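Local coordinates for protein ribonuclease E (Escherichia coli, PDB 5OHG) that is an endoribonuclease that probably also scaffolds the RNA degradosome, represented here by a short peptide bound by two chains of another protein, at residues 9-14 and 31-35. Numbering follows the deposited sequence.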
ATOM      1  N   PRO C   9      10.116  -1.406  30.096  1.00 68.90           N
ATOM      2  CA  PRO C   9       8.793  -1.382  30.753  1.00 65.84           C
ATOM      3  C   PRO C   9       8.415  -2.707  31.387  1.00 62.71           C
ATOM      4  O   PRO C   9       8.684  -3.726  30.761  1.00 61.55           O
ATOM      5  CB  PRO C   9       7.831  -1.038  29.600  1.00 63.17           C
ATOM      6  CG  PRO C   9       8.685  -0.748  28.428  1.00 53.41           C
ATOM      7  CD  PRO C   9       9.994  -1.421  28.639  1.00 54.04           C
ATOM      8  N   THR C  10       7.886  -2.728  32.613  1.00 62.09           N
ATOM      9  CA  THR C  10       7.238  -3.933  33.115  1.00 61.00           C
ATOM     10  C   THR C  10       5.914  -4.342  32.480  1.00 57.23           C
ATOM     11  O   THR C  10       5.755  -5.468  32.120  1.00 57.32           O
ATOM     12  CB  THR C  10       7.105  -3.951  34.666  1.00 66.27           C
ATOM     13  OG1 THR C  10       7.261  -5.275  35.133  1.00 65.09           O
ATOM     14  CG2 THR C  10       5.754  -3.487  35.101  1.00 65.00           C
ATOM     15  N   GLN C  11       4.999  -3.396  32.290  0.55 55.57           N
ATOM     16  CA  GLN C  11       3.747  -3.705  31.614  0.55 53.31           C
ATOM     17  C   GLN C  11       3.485  -2.634  30.566  0.55 50.49           C
ATOM     18  O   GLN C  11       3.635  -1.440  30.849  0.55 50.72           O
ATOM     19  CB  GLN C  11       2.584  -3.780  32.610  0.55 53.47           C
ATOM     20  CG  GLN C  11       1.360  -4.528  32.100  0.55 53.11           C
ATOM     21  CD  GLN C  11       0.126  -4.272  32.949  0.55 58.23           C
ATOM     22  OE1 GLN C  11       0.224  -4.054  34.156  0.55 60.64           O
ATOM     23  NE2 GLN C  11      -1.044  -4.296  32.316  0.55 57.17           N
ATOM     24  N   SER C  12       3.110  -3.058  29.362  1.00 43.96           N
ATOM     25  CA  SER C  12       2.816  -2.103  28.298  1.00 41.30           C
ATOM     26  C   SER C  12       1.695  -1.165  28.729  1.00 39.59           C
ATOM     27  O   SER C  12       0.659  -1.629  29.215  1.00 37.10           O
ATOM     28  CB  SER C  12       2.401  -2.807  27.012  1.00 39.00           C
ATOM     29  OG  SER C  12       1.870  -1.853  26.106  1.00 43.11           O
ATOM     30  N   PRO C  13       1.855   0.149  28.560  1.00 44.31           N
ATOM     31  CA  PRO C  13       0.764   1.071  28.910  1.00 39.07           C
ATOM     32  C   PRO C  13      -0.380   1.052  27.916  1.00 42.10           C
ATOM     33  O   PRO C  13      -1.437   1.608  28.221  1.00 34.63           O
ATOM     34  CB  PRO C  13       1.447   2.446  28.932  1.00 37.67           C
ATOM     35  CG  PRO C  13       2.921   2.187  28.739  1.00 47.67           C
ATOM     36  CD  PRO C  13       3.042   0.858  28.064  1.00 45.56           C
ATOM     37  N   MET C  14      -0.206   0.441  26.741  1.00 45.52           N
ATOM     38  CA  MET C  14      -1.249   0.358  25.716  1.00 42.20           C
ATOM     39  C   MET C  14      -1.441  -1.104  25.323  1.00 39.67           C
ATOM     40  O   MET C  14      -1.068  -1.526  24.222  1.00 37.00           O
ATOM     41  CB  MET C  14      -0.882   1.231  24.513  1.00 40.20           C
ATOM     42  CG  MET C  14      -2.035   1.649  23.604  1.00 34.32           C
ATOM     43  SD  MET C  14      -1.471   2.888  22.397  1.00 36.62           S
ATOM     44  CE  MET C  14      -2.049   2.199  20.836  1.00 35.71           C
ATOM     45  N   TRP C  31       4.920   4.915  18.022  1.00 37.80           N
ATOM     46  CA  TRP C  31       5.541   4.439  19.247  1.00 35.44           C
ATOM     47  C   TRP C  31       4.981   5.164  20.459  1.00 38.29           C
ATOM     48  O   TRP C  31       4.672   6.361  20.399  1.00 40.83           O
ATOM     49  CB  TRP C  31       7.061   4.607  19.169  1.00 41.65           C
ATOM     50  CG  TRP C  31       7.646   3.810  18.041  1.00 34.81           C
ATOM     51  CD1 TRP C  31       8.030   2.502  18.073  1.00 34.05           C
ATOM     52  CD2 TRP C  31       7.872   4.263  16.702  1.00 31.44           C
ATOM     53  NE1 TRP C  31       8.498   2.119  16.842  1.00 29.97           N
ATOM     54  CE2 TRP C  31       8.414   3.183  15.982  1.00 32.50           C
ATOM     55  CE3 TRP C  31       7.686   5.481  16.046  1.00 39.84           C
ATOM     56  CZ2 TRP C  31       8.762   3.283  14.637  1.00 32.69           C
ATOM     57  CZ3 TRP C  31       8.039   5.579  14.706  1.00 44.14           C
ATOM     58  CH2 TRP C  31       8.570   4.489  14.022  1.00 35.68           C
ATOM     59  N   ILE C  32       4.912   4.464  21.569  1.00 34.28           N
ATOM     60  CA  ILE C  32       4.532   5.013  22.831  1.00 33.48           C
ATOM     61  C   ILE C  32       5.643   6.012  23.191  1.00 41.48           C
ATOM     62  O   ILE C  32       6.783   5.853  22.799  1.00 35.90           O
ATOM     63  CB  ILE C  32       4.421   3.874  23.890  1.00 34.27           C
ATOM     64  CG1 ILE C  32       3.147   3.074  23.690  1.00 43.01           C
ATOM     65  CG2 ILE C  32       4.268   4.361  25.297  1.00 36.19           C
ATOM     66  CD1 ILE C  32       3.162   1.696  24.285  1.00 36.55           C
ATOM     67  N   ARG C  33       5.278   7.077  23.879  1.00 37.16           N
ATOM     68  CA  ARG C  33       6.242   8.027  24.377  1.00 41.26           C
ATOM     69  C   ARG C  33       6.634   7.700  25.828  1.00 40.62           C
ATOM     70  O   ARG C  33       5.828   7.729  26.721  1.00 40.26           O
ATOM     71  CB  ARG C  33       5.728   9.450  24.260  1.00 42.08           C
ATOM     72  CG  ARG C  33       5.856  10.020  22.880  1.00 40.77           C
ATOM     73  CD  ARG C  33       5.081  11.289  22.806  1.00 42.21           C
ATOM     74  NE  ARG C  33       5.739  12.274  23.612  1.00 45.77           N
ATOM     75  CZ  ARG C  33       6.628  13.102  23.130  1.00 50.16           C
ATOM     76  NH1 ARG C  33       7.201  13.984  23.924  1.00 45.83           N
ATOM     77  NH2 ARG C  33       6.902  13.068  21.842  1.00 43.96           N
ATOM     78  N   TYR C  34       7.881   7.332  26.026  1.00 41.97           N
ATOM     79  CA  TYR C  34       8.387   7.063  27.349  1.00 44.20           C
ATOM     80  C   TYR C  34       9.317   8.206  27.771  1.00 48.04           C
ATOM     81  O   TYR C  34      10.063   8.714  26.978  1.00 42.72           O
ATOM     82  CB  TYR C  34       9.155   5.762  27.331  1.00 48.18           C
ATOM     83  CG  TYR C  34       8.316   4.535  27.147  1.00 45.01           C
ATOM     84  CD1 TYR C  34       7.467   4.128  28.124  1.00 46.49           C
ATOM     85  CD2 TYR C  34       8.379   3.790  25.972  1.00 44.57           C
ATOM     86  CE1 TYR C  34       6.680   3.021  27.968  1.00 42.98           C
ATOM     87  CE2 TYR C  34       7.614   2.677  25.804  1.00 40.23           C
ATOM     88  CZ  TYR C  34       6.760   2.301  26.814  1.00 46.97           C
ATOM     89  OH  TYR C  34       5.998   1.191  26.702  1.00 44.70           O
ATOM     90  N   PRO C  35       9.296   8.592  29.039  1.00 47.25           N
ATOM     91  CA  PRO C  35       8.657   8.010  30.199  1.00 49.10           C
ATOM     92  C   PRO C  35       7.198   8.365  30.370  1.00 52.91           C
ATOM     93  O   PRO C  35       6.705   9.311  29.817  1.00 54.23           O
ATOM     94  CB  PRO C  35       9.407   8.690  31.341  1.00 53.38           C
ATOM     95  CG  PRO C  35       9.692  10.026  30.799  1.00 49.60           C
ATOM     96  CD  PRO C  35      10.201   9.660  29.450  1.00 46.81           C
TER
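Pro9 meets Tyr34 at the far end of the phenol: its CG lies 3.7 Å from Tyr34 OH and 4.0 Å from CZ, with the two side chains crossing at about a right angle and the proline approaching the ring obliquely. With CG of Tyr34 set beside its own backbone N (chi1 -70°), the phenol reaches toward Pro9 and Pro13. Beyond Pro9 the chain bends away, and it returns at Ser12, whose OG comes near Ile32 CD1 while its hydrogen bond goes to its own chain. That OG accepts from Met14 N, at 3.2 Å and 148°, an ST turn that ties the serine side chain to the backbone two residues on and spans Pro13. In a peptide with neither helix nor strand on these two limbs, and with no hydrogen bond joining them, the loops before and after helix 23-27 meet through apolar side chains. One chain of another protein packs against Pro9 to Ser12, and a second against Pro13, Met14 and Ile32. Pro13 comes at Tyr34 from the opposite direction, its CD 3.3 Å from the phenolic OH and its CG 3.9 Å from CE1. Replacing Tyr34 with an alanine would probably leave Pro9 and Pro13 without their shared partner and deprive the methyl CG2 of Ile32 of the ring face that it covers, 3.6 Å from the plane and shifted toward the rim. The longer branch of Ile32 reaches the same CD of Pro13 that meets the phenol oxygen: extended at chi2 (159°), it brings CD1 to 3.9 Å from Pro13 CD. The same methyl touches CB of Met14 at the end of the limb, where Met14 and Ile32 both also rest on Leu25 of the helix.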